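Local coordinates for GTN Reductase (Agrobacterium tumefaciens, PDB 4JIC), which binds flavin mononucleotide and probably uses it to reduce nitrate esters such as glycerol trinitrate and activated carbon-carbon double bonds, at residues 51-56 against 94-99; 177-182 against 229-234; 333-338 against 366-371. All coordinates share one frame; numbering follows the deposited sequence. Where two conformers were deposited one is given.

How the interactions relate
All three contacts belong to one flavin-binding TIM barrel, and they follow one another along the chain. Interaction 1 pairs strands 50-57 and 94-99. Interaction 2 pairs the ends of strands 174-178 and 227-231. Strands 94-99 and 174-178 are neighbours in the closed sheet, so these contacts touch: Ile98 O lies 3.0 Å from His178 N, probably a hydrogen bond. Their centres are about 13 Å apart. Together they build part of the flavin site at the C-terminal ends of the barrel strands. Interaction 3 is peripheral packing, its centre about 21 Å from that of interaction 1 and about 29 Å from that of interaction 2. It holds the C-terminal tail against the chain after strand 324-327.

Interaction 1 of 3, residues 51-56 against 94-99; sequences IVTEGT and IVAQIW. With FMN (flavin mononucleotide), chain D.
Ile51 and Ile94 pair side by side in two parallel strands of the barrel wall. Their side chains cross obliquely, with Ile51 CG2 3.8 Å from Ile94 CG1. Ile94 CG1 is anti to the backbone N (chi1 -177°), and CD1 runs on to the methyl of Thr53. Val52 and Val95 meet on the other face through their CG2 methyls. Here the packing is close and the backbone bonds are nearly straight: Val95 N to Ile51 O, then Thr53 N to Val95 O.

The ladder then changes, as the chain turns a corner at Glu54. Thr53 OG1 serves at this corner. It accepts Gln97 N at 3.0 Å with an angle of 170° and donates to Glu54 O. One hydroxyl thus replaces a backbone carbonyl as acceptor. Beyond the corner, Thr56 N binds Gln97 O. The last bond, Trp99 N to Thr56 O, is bent to 136°, and its donor stands above the carbonyl plane. The less regular end has no solvent side, since all twelve residues are buried; it faces the flavin.

Gln97 reaches the cofactor with an extended chain, its CG anti to the backbone N. OE1 accepts FMN N3 at 2.9 Å. NE2 donates to FMN O2 at 2.9 Å and also to Glu176. Gly55 N donates to FMN O4 at 3.1 Å. The Trp99 ring lies against the Gly55 backbone, with CE3 3.3 Å from Gly55 C, and also stacks on His178. The amide of Gln97 therefore reads the N3-H and O2 of the flavin together, while Gly55 takes O4. These bonds fix the pyrimidine edge of the ring system, and the N-H donors at O2 and O4 would probably draw electron density from the flavin.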
loop_
_atom_site.group_PDB
_atom_site.type_symbol
_atom_site.label_atom_id
_atom_site.label_comp_id
_atom_site.label_asym_id
_atom_site.label_seq_id
_atom_site.Cartn_x
_atom_site.Cartn_y
_atom_site.Cartn_z
ATOM N N ILE A 51 0.015 -11.860 -0.985
ATOM C CA ILE A 51 0.894 -10.842 -1.529
ATOM C C ILE A 51 0.112 -9.552 -1.738
ATOM O O ILE A 51 -0.952 -9.566 -2.365
ATOM C CB ILE A 51 1.489 -11.275 -2.877
ATOM C CG1 ILE A 51 2.467 -12.429 -2.663
ATOM C CG2 ILE A 51 2.181 -10.077 -3.583
ATOM C CD1 ILE A 51 2.904 -13.118 -3.952
ATOM N N VAL A 52 0.634 -8.444 -1.220
ATOM C CA VAL A 52 0.131 -7.131 -1.635
ATOM C C VAL A 52 1.141 -6.606 -2.639
ATOM O O VAL A 52 2.332 -6.571 -2.347
ATOM C CB VAL A 52 0.048 -6.148 -0.465
ATOM C CG1 VAL A 52 -0.593 -4.816 -0.916
ATOM C CG2 VAL A 52 -0.724 -6.759 0.690
ATOM N N THR A 53 0.691 -6.234 -3.832
ATOM C CA THR A 53 1.639 -5.748 -4.828
ATOM C C THR A 53 2.304 -4.440 -4.425
ATOM O O THR A 53 1.830 -3.710 -3.552
ATOM C CB THR A 53 0.988 -5.470 -6.194
ATOM O OG1 THR A 53 0.105 -4.348 -6.088
ATOM C CG2 THR A 53 0.229 -6.680 -6.707
ATOM N N GLU A 54 3.405 -4.154 -5.103
ATOM C CA GLU A 54 3.923 -2.797 -5.185
ATOM C C GLU A 54 2.774 -1.841 -5.473
ATOM O O GLU A 54 1.823 -2.199 -6.156
ATOM C CB GLU A 54 4.939 -2.704 -6.323
ATOM C CG GLU A 54 4.367 -2.995 -7.710
ATOM C CD GLU A 54 5.436 -3.535 -8.647
ATOM O OE1 GLU A 54 6.211 -2.716 -9.190
ATOM O OE2 GLU A 54 5.511 -4.774 -8.819
ATOM N N GLY A 55 2.857 -0.618 -4.960
ATOM C CA GLY A 55 1.857 0.377 -5.321
ATOM C C GLY A 55 1.651 0.389 -6.824
ATOM O O GLY A 55 2.607 0.443 -7.597
ATOM N N THR A 56 0.391 0.357 -7.245
ATOM C CA THR A 56 0.075 0.351 -8.669
ATOM C C THR A 56 -0.980 1.409 -8.961
ATOM O O THR A 56 -2.133 1.301 -8.559
ATOM C CB THR A 56 -0.329 -1.065 -9.176
ATOM O OG1 THR A 56 -0.542 -1.033 -10.593
ATOM C CG2 THR A 56 -1.579 -1.576 -8.483
ATOM N N ILE A 94 -3.317 -12.803 -4.041
ATOM C CA ILE A 94 -2.656 -11.540 -4.313
ATOM C C ILE A 94 -3.667 -10.420 -4.510
ATOM O O ILE A 94 -4.686 -10.594 -5.180
ATOM C CB ILE A 94 -1.704 -11.674 -5.537
ATOM C CG1 ILE A 94 -0.938 -10.367 -5.782
ATOM C CG2 ILE A 94 -2.462 -12.148 -6.782
ATOM C CD1 ILE A 94 0.145 -10.503 -6.850
ATOM N N VAL A 95 -3.399 -9.286 -3.872
ATOM C CA VAL A 95 -4.233 -8.101 -4.036
ATOM C C VAL A 95 -3.402 -6.953 -4.587
ATOM O O VAL A 95 -2.215 -6.838 -4.284
ATOM C CB VAL A 95 -4.911 -7.669 -2.709
ATOM C CG1 VAL A 95 -5.906 -8.735 -2.260
ATOM C CG2 VAL A 95 -3.867 -7.412 -1.610
ATOM N N ALA A 96 -4.030 -6.124 -5.410
ATOM C CA ALA A 96 -3.367 -4.970 -6.013
ATOM C C ALA A 96 -3.443 -3.782 -5.070
ATOM O O ALA A 96 -4.534 -3.420 -4.622
ATOM C CB ALA A 96 -4.036 -4.622 -7.327
ATOM N N GLN A 97 -2.297 -3.164 -4.781
ATOM C CA GLN A 97 -2.308 -1.959 -3.958
ATOM C C GLN A 97 -2.594 -0.770 -4.848
ATOM O O GLN A 97 -1.695 -0.193 -5.456
ATOM C CB GLN A 97 -1.000 -1.727 -3.217
ATOM C CG GLN A 97 -1.188 -0.624 -2.185
ATOM C CD GLN A 97 0.087 -0.155 -1.543
ATOM O OE1 GLN A 97 1.060 0.162 -2.224
ATOM N NE2 GLN A 97 0.075 -0.062 -0.219
ATOM N N ILE A 98 -3.864 -0.421 -4.949
ATOM C CA ILE A 98 -4.251 0.621 -5.896
ATOM C C ILE A 98 -3.886 1.996 -5.345
ATOM O O ILE A 98 -4.205 2.329 -4.205
ATOM C CB ILE A 98 -5.719 0.492 -6.346
ATOM C CG1 ILE A 98 -6.702 0.628 -5.174
ATOM C CG2 ILE A 98 -5.923 -0.852 -7.043
ATOM C CD1 ILE A 98 -8.177 0.563 -5.615
ATOM N N TRP A 99 -3.203 2.785 -6.168
ATOM C CA TRP A 99 -2.416 3.900 -5.658
ATOM C C TRP A 99 -2.747 5.207 -6.348
ATOM O O TRP A 99 -2.982 5.241 -7.558
ATOM C CB TRP A 99 -0.952 3.586 -5.935
ATOM C CG TRP A 99 0.102 4.332 -5.168
ATOM C CD1 TRP A 99 -0.047 5.155 -4.072
ATOM C CD2 TRP A 99 1.504 4.262 -5.430
ATOM N NE1 TRP A 99 1.197 5.610 -3.664
ATOM C CE2 TRP A 99 2.158 5.081 -4.490
ATOM C CE3 TRP A 99 2.269 3.607 -6.404
ATOM C CZ2 TRP A 99 3.545 5.228 -4.474
ATOM C CZ3 TRP A 99 3.633 3.751 -6.392
ATOM C CH2 TRP A 99 4.263 4.560 -5.434
HETATM N N1 FMN D . 4.661 0.749 1.258
HETATM C C2 FMN D . 3.504 0.822 0.518
HETATM O O2 FMN D . 2.430 0.993 1.103
HETATM N N3 FMN D . 3.549 0.725 -0.864
HETATM C C4 FMN D . 4.743 0.657 -1.536
HETATM O O4 FMN D . 4.738 0.580 -2.775
HETATM C C4A FMN D . 5.924 0.608 -0.786
HETATM N N5 FMN D . 7.148 0.547 -1.429
HETATM C C5A FMN D . 8.249 0.205 -0.672
HETATM C C6 FMN D . 9.439 -0.114 -1.330
HETATM C C7 FMN D . 10.574 -0.483 -0.621
HETATM C C7M FMN D . 11.836 -0.853 -1.352
HETATM C C8 FMN D . 10.507 -0.555 0.765
HETATM C C8M FMN D . 11.707 -1.026 1.551
HETATM C C9 FMN D . 9.313 -0.263 1.422
HETATM C C9A FMN D . 8.180 0.133 0.714
HETATM N N10 FMN D . 7.000 0.452 1.380
HETATM C C10 FMN D . 5.871 0.644 0.611
HETATM C "C1'" FMN D . 6.853 0.169 2.850
HETATM C "C2'" FMN D . 6.783 -1.330 3.153
HETATM O "O2'" FMN D . 5.555 -1.877 2.697
HETATM C "C3'" FMN D . 6.880 -1.593 4.654
HETATM O "O3'" FMN D . 5.897 -0.822 5.320
HETATM C "C4'" FMN D . 8.257 -1.248 5.215
HETATM O "O4'" FMN D . 9.264 -1.908 4.484
HETATM C "C5'" FMN D . 8.409 -1.638 6.687
HETATM O "O5'" FMN D . 8.216 -3.029 6.865
HETATM P P FMN D . 9.480 -3.994 7.170
HETATM O O1P FMN D . 10.446 -3.768 6.037
HETATM O O2P FMN D . 10.075 -3.557 8.486
HETATM O O3P FMN D . 8.973 -5.404 7.223
#

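Interaction 2 of 3, residues 177-182 against 229-234; sequences IHAANG and IRLSPV. With FMN (flavin mononucleotide), chain D.
The C-terminal ends of two adjacent parallel barrel strands meet here, at the flavin site. Arg230 N binds Ile177 O at 2.9 Å, nearly straight. The next rung, Ala179 N to Arg230 O, is weak. On the face turned from the flavin, Ala179 CB packs against Ile229 CG1 at 3.7 Å and also meets Leu231 CD2. Past the strands a side chain takes over: Ser232 OG accepts Asn181 N at 2.8 Å and is also bonded to Glu186. A water joins Ala179 O to Ser232 N.

On the flavin side, the first torsion of Arg230 (chi1 -163°) sends its chain out to the cofactor. A turn about CG-CD then brings the guanidinium to O2 and the ribityl oxygens. NH1 donates to FMN O2 at 2.8 Å and to FMN O2' at 3.0 Å. NH2 donates to FMN O3' at 3.1 Å. His178 NE2 lies 3.2 Å from FMN O2. Its ND1 accepts Ala180 N in the ring plane, which helps fix the ring's rotation. Asn181 OD1 is bonded to Thr271. An arginine at flavin O2 and the ribityl hydroxyls, with a His178/Asn181 pair on the neighbouring strand end and loop, is as in Old Yellow Enzyme and its TIM-barrel relatives.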
loop_
_atom_site.group_PDB
_atom_site.type_symbol
_atom_site.label_atom_id
_atom_site.label_comp_id
_atom_site.label_asym_id
_atom_site.label_seq_id
_atom_site.Cartn_x
_atom_site.Cartn_y
_atom_site.Cartn_z
ATOM N N ILE A 177 -6.432 -0.532 -0.804
ATOM C CA ILE A 177 -6.402 0.885 -1.113
ATOM C C ILE A 177 -5.200 1.489 -0.408
ATOM O O ILE A 177 -5.070 1.385 0.804
ATOM C CB ILE A 177 -7.682 1.559 -0.632
ATOM C CG1 ILE A 177 -8.864 1.054 -1.462
ATOM C CG2 ILE A 177 -7.548 3.068 -0.739
ATOM C CD1 ILE A 177 -10.226 1.252 -0.786
ATOM N N HIS A 178 -4.304 2.100 -1.172
ATOM C CA HIS A 178 -3.160 2.776 -0.566
ATOM C C HIS A 178 -3.605 4.091 0.082
ATOM O O HIS A 178 -3.799 5.093 -0.599
ATOM C CB HIS A 178 -2.076 3.027 -1.614
ATOM C CG HIS A 178 -0.730 3.295 -1.026
ATOM N ND1 HIS A 178 -0.561 3.760 0.261
ATOM C CD2 HIS A 178 0.513 3.142 -1.541
ATOM C CE1 HIS A 178 0.734 3.888 0.510
ATOM N NE2 HIS A 178 1.405 3.529 -0.572
ATOM N N ALA A 179 -3.795 4.072 1.397
ATOM C CA ALA A 179 -4.208 5.275 2.109
ATOM C C ALA A 179 -3.155 5.655 3.135
ATOM O O ALA A 179 -3.465 6.229 4.187
ATOM C CB ALA A 179 -5.571 5.062 2.776
ATOM N N ALA A 180 -1.905 5.346 2.812
ATOM C CA ALA A 180 -0.807 5.524 3.752
ATOM C C ALA A 180 0.349 6.337 3.172
ATOM O O ALA A 180 0.277 6.827 2.034
ATOM C CB ALA A 180 -0.298 4.159 4.216
ATOM N N ASN A 181 1.400 6.461 3.981
ATOM C CA ASN A 181 2.708 6.986 3.579
ATOM C C ASN A 181 2.685 8.331 2.861
ATOM O O ASN A 181 3.462 8.569 1.934
ATOM C CB ASN A 181 3.484 5.932 2.779
ATOM C CG ASN A 181 3.706 4.666 3.576
ATOM O OD1 ASN A 181 3.744 4.707 4.807
ATOM N ND2 ASN A 181 3.850 3.532 2.888
ATOM N N GLY A 182 1.781 9.213 3.284
ATOM C CA GLY A 182 1.775 10.580 2.797
ATOM C C GLY A 182 1.287 10.753 1.370
ATOM O O GLY A 182 1.536 11.790 0.762
ATOM N N ILE A 229 -7.525 -1.877 3.032
ATOM C CA ILE A 229 -6.973 -0.531 3.021
ATOM C C ILE A 229 -5.739 -0.483 3.911
ATOM O O ILE A 229 -5.701 -1.159 4.939
ATOM C CB ILE A 229 -8.039 0.507 3.468
ATOM C CG1 ILE A 229 -7.489 1.930 3.432
ATOM C CG2 ILE A 229 -8.583 0.184 4.861
ATOM C CD1 ILE A 229 -8.600 3.005 3.585
ATOM N N ARG A 230 -4.730 0.285 3.496
ATOM C CA ARG A 230 -3.523 0.456 4.300
ATOM C C ARG A 230 -3.492 1.834 4.943
ATOM O O ARG A 230 -3.719 2.845 4.280
ATOM C CB ARG A 230 -2.248 0.267 3.475
ATOM C CG ARG A 230 -1.037 0.035 4.383
ATOM C CD ARG A 230 0.241 -0.229 3.604
ATOM N NE ARG A 230 1.104 -1.166 4.327
ATOM C CZ ARG A 230 2.428 -1.222 4.212
ATOM N NH1 ARG A 230 3.076 -0.378 3.425
ATOM N NH2 ARG A 230 3.108 -2.131 4.904
ATOM N N LEU A 231 -3.205 1.860 6.240
ATOM C CA LEU A 231 -3.178 3.096 7.011
ATOM C C LEU A 231 -1.860 3.212 7.757
ATOM O O LEU A 231 -1.254 2.204 8.124
ATOM C CB LEU A 231 -4.318 3.089 8.021
ATOM C CG LEU A 231 -5.710 2.979 7.410
ATOM C CD1 LEU A 231 -6.722 2.697 8.520
ATOM C CD2 LEU A 231 -6.064 4.241 6.622
ATOM N N SER A 232 -1.437 4.444 8.021
ATOM C CA SER A 232 -0.158 4.694 8.687
ATOM C C SER A 232 -0.272 5.951 9.534
ATOM O O SER A 232 0.110 7.041 9.104
ATOM C CB SER A 232 0.973 4.817 7.653
ATOM O OG SER A 232 0.660 5.763 6.634
ATOM N N PRO A 233 -0.823 5.806 10.746
ATOM C CA PRO A 233 -1.223 6.970 11.552
ATOM C C PRO A 233 -0.111 7.986 11.829
ATOM O O PRO A 233 -0.397 9.185 11.841
ATOM C CB PRO A 233 -1.713 6.349 12.865
ATOM C CG PRO A 233 -2.095 4.941 12.513
ATOM C CD PRO A 233 -1.192 4.523 11.373
ATOM N N VAL A 234 1.126 7.545 12.037
ATOM C CA VAL A 234 2.148 8.495 12.487
ATOM C C VAL A 234 3.348 8.673 11.570
ATOM O O VAL A 234 4.285 9.398 11.905
ATOM C CB VAL A 234 2.669 8.144 13.897
ATOM C CG1 VAL A 234 1.512 8.082 14.885
ATOM C CG2 VAL A 234 3.444 6.825 13.871
HETATM N N1 FMN D . 4.661 0.749 1.258
HETATM C C2 FMN D . 3.504 0.822 0.518
HETATM O O2 FMN D . 2.430 0.993 1.103
HETATM N N3 FMN D . 3.549 0.725 -0.864
HETATM C C4 FMN D . 4.743 0.657 -1.536
HETATM O O4 FMN D . 4.738 0.580 -2.775
HETATM C C4A FMN D . 5.924 0.608 -0.786
HETATM N N5 FMN D . 7.148 0.547 -1.429
HETATM C C5A FMN D . 8.249 0.205 -0.672
HETATM C C6 FMN D . 9.439 -0.114 -1.330
HETATM C C7 FMN D . 10.574 -0.483 -0.621
HETATM C C7M FMN D . 11.836 -0.853 -1.352
HETATM C C8 FMN D . 10.507 -0.555 0.765
HETATM C C8M FMN D . 11.707 -1.026 1.551
HETATM C C9 FMN D . 9.313 -0.263 1.422
HETATM C C9A FMN D . 8.180 0.133 0.714
HETATM N N10 FMN D . 7.000 0.452 1.380
HETATM C C10 FMN D . 5.871 0.644 0.611
HETATM C "C1'" FMN D . 6.853 0.169 2.850
HETATM C "C2'" FMN D . 6.783 -1.330 3.153
HETATM O "O2'" FMN D . 5.555 -1.877 2.697
HETATM C "C3'" FMN D . 6.880 -1.593 4.654
HETATM O "O3'" FMN D . 5.897 -0.822 5.320
HETATM C "C4'" FMN D . 8.257 -1.248 5.215
HETATM O "O4'" FMN D . 9.264 -1.908 4.484
HETATM C "C5'" FMN D . 8.409 -1.638 6.687
HETATM O "O5'" FMN D . 8.216 -3.029 6.865
HETATM P P FMN D . 9.480 -3.994 7.170
HETATM O O1P FMN D . 10.446 -3.768 6.037
HETATM O O2P FMN D . 10.075 -3.557 8.486
HETATM O O3P FMN D . 8.973 -5.404 7.223
HETATM O O HOH W 1 -2.759 6.651 6.761
#

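Interaction 3 of 3, residues 333-338 against 366-371; sequences ANPDLV and YPALAQ
Ala333 sits over one face of the Tyr366 ring. Its CA lies 3.5 Å from the ring centroid and 11° off the ring normal, a CH-pi contact. The methyl CB leans towards the ring rim, 3.6 Å from Tyr366 CE1. Tyr366 CG is anti to its own carbonyl carbon (chi1 -72°), which lays the ring along Ala333. Next outward comes Pro335. Its CD packs on Tyr366 CB at 4.1 Å, and its CG comes 3.5 Å from Tyr366 O.

At the polar edge, Asp336 reaches across to the tail. Its OD2 accepts Leu369 N at 2.8 Å, nearly straight. The donor comes on the syn side, 35° out of the carboxylate plane. The other oxygen, OD1, forms a salt bridge with Arg340, so the carboxylate is held by both the tail and the helix that follows it. Ala368 CB rests beside the same group, 3.5 Å from Asp336 OD2. The tyrosine hydroxyl is bonded to Asn351 N.

Residues 334-337 form a type I beta turn between helix 329-333 and helix 337-343. The irregular C-terminal tail lies over this turn, Tyr366 touching Ile332 of the first helix and Leu369 touching Arg339 and Arg340 of the second.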
loop_
_atom_site.group_PDB
_atom_site.type_symbol
_atom_site.label_atom_id
_atom_site.label_comp_id
_atom_site.label_asym_id
_atom_site.label_seq_id
_atom_site.Cartn_x
_atom_site.Cartn_y
_atom_site.Cartn_z
ATOM N N ALA A 333 14.341 -9.961 0.166
ATOM C CA ALA A 333 15.543 -10.784 0.182
ATOM C C ALA A 333 15.289 -12.286 0.298
ATOM O O ALA A 333 16.211 -13.075 0.125
ATOM C CB ALA A 333 16.475 -10.322 1.306
ATOM N N ASN A 334 14.055 -12.681 0.614
ATOM C CA ASN A 334 13.760 -14.086 0.908
ATOM C C ASN A 334 12.479 -14.533 0.220
ATOM O O ASN A 334 11.384 -14.346 0.748
ATOM C CB ASN A 334 13.673 -14.313 2.427
ATOM C CG ASN A 334 14.978 -14.004 3.129
ATOM O OD1 ASN A 334 15.854 -14.859 3.236
ATOM N ND2 ASN A 334 15.129 -12.765 3.587
ATOM N N PRO A 335 12.606 -15.107 -0.982
ATOM C CA PRO A 335 11.379 -15.458 -1.709
ATOM C C PRO A 335 10.618 -16.517 -0.934
ATOM O O PRO A 335 9.388 -16.484 -0.907
ATOM C CB PRO A 335 11.894 -16.025 -3.035
ATOM C CG PRO A 335 13.353 -16.373 -2.775
ATOM C CD PRO A 335 13.831 -15.399 -1.745
ATOM N N ASP A 336 11.356 -17.424 -0.299
ATOM C CA ASP A 336 10.769 -18.477 0.519
ATOM C C ASP A 336 10.763 -18.107 2.004
ATOM O O ASP A 336 10.999 -18.949 2.869
ATOM C CB ASP A 336 11.525 -19.800 0.305
ATOM C CG ASP A 336 12.999 -19.702 0.664
ATOM O OD1 ASP A 336 13.545 -18.576 0.687
ATOM O OD2 ASP A 336 13.616 -20.770 0.907
ATOM N N LEU A 337 10.482 -16.842 2.300
ATOM C CA LEU A 337 10.421 -16.399 3.689
ATOM C C LEU A 337 9.506 -17.280 4.547
ATOM O O LEU A 337 9.817 -17.545 5.701
ATOM C CB LEU A 337 9.990 -14.929 3.781
ATOM C CG LEU A 337 9.937 -14.322 5.186
ATOM C CD1 LEU A 337 11.327 -14.243 5.794
ATOM C CD2 LEU A 337 9.315 -12.923 5.137
ATOM N N VAL A 338 8.375 -17.724 4.001
ATOM C CA VAL A 338 7.464 -18.540 4.805
ATOM C C VAL A 338 8.162 -19.805 5.315
ATOM O O VAL A 338 8.122 -20.099 6.505
ATOM C CB VAL A 338 6.181 -18.922 4.044
ATOM C CG1 VAL A 338 5.346 -19.903 4.866
ATOM C CG2 VAL A 338 5.371 -17.677 3.717
ATOM N N TYR A 366 17.719 -13.453 -5.372
ATOM C CA TYR A 366 17.907 -13.882 -3.994
ATOM C C TYR A 366 17.516 -15.355 -3.927
ATOM O O TYR A 366 16.421 -15.726 -4.339
ATOM C CB TYR A 366 17.017 -13.094 -3.033
ATOM C CG TYR A 366 17.404 -11.645 -2.774
ATOM C CD1 TYR A 366 18.377 -11.317 -1.827
ATOM C CD2 TYR A 366 16.748 -10.603 -3.432
ATOM C CE1 TYR A 366 18.702 -9.998 -1.564
ATOM C CE2 TYR A 366 17.063 -9.275 -3.176
ATOM C CZ TYR A 366 18.037 -8.981 -2.236
ATOM O OH TYR A 366 18.355 -7.663 -1.983
ATOM N N PRO A 367 18.398 -16.199 -3.391
ATOM C CA PRO A 367 18.163 -17.645 -3.445
ATOM C C PRO A 367 17.173 -18.135 -2.399
ATOM O O PRO A 367 17.103 -17.604 -1.286
ATOM C CB PRO A 367 19.548 -18.227 -3.145
ATOM C CG PRO A 367 20.176 -17.213 -2.263
ATOM C CD PRO A 367 19.679 -15.866 -2.747
ATOM N N ALA A 368 16.410 -19.158 -2.772
ATOM C CA ALA A 368 15.630 -19.916 -1.816
ATOM C C ALA A 368 16.546 -20.963 -1.195
ATOM O O ALA A 368 17.633 -21.239 -1.709
ATOM C CB ALA A 368 14.457 -20.592 -2.517
ATOM N N LEU A 369 16.122 -21.552 -0.089
ATOM C CA LEU A 369 16.864 -22.671 0.485
ATOM C C LEU A 369 16.662 -23.929 -0.357
ATOM O O LEU A 369 15.693 -24.031 -1.101
ATOM C CB LEU A 369 16.394 -22.936 1.904
ATOM C CG LEU A 369 16.902 -21.935 2.940
ATOM C CD1 LEU A 369 16.411 -22.314 4.315
ATOM C CD2 LEU A 369 18.420 -21.872 2.912
ATOM N N ALA A 370 17.567 -24.894 -0.223
ATOM C CA ALA A 370 17.485 -26.129 -1.001
ATOM C C ALA A 370 16.329 -27.043 -0.578
ATOM O O ALA A 370 15.926 -27.053 0.588
ATOM C CB ALA A 370 18.807 -26.881 -0.941
ATOM N N GLN A 371 15.811 -27.801 -1.545
ATOM C CA GLN A 371 14.743 -28.790 -1.342
ATOM C C GLN A 371 13.451 -28.231 -0.747
ATOM O O GLN A 371 12.381 -28.332 -1.349
ATOM C CB GLN A 371 15.230 -29.975 -0.500
ATOM C CG GLN A 371 14.231 -31.128 -0.454
ATOM C CD GLN A 371 14.680 -32.269 0.441
ATOM O OE1 GLN A 371 15.310 -32.051 1.477
ATOM N NE2 GLN A 371 14.360 -33.495 0.042
#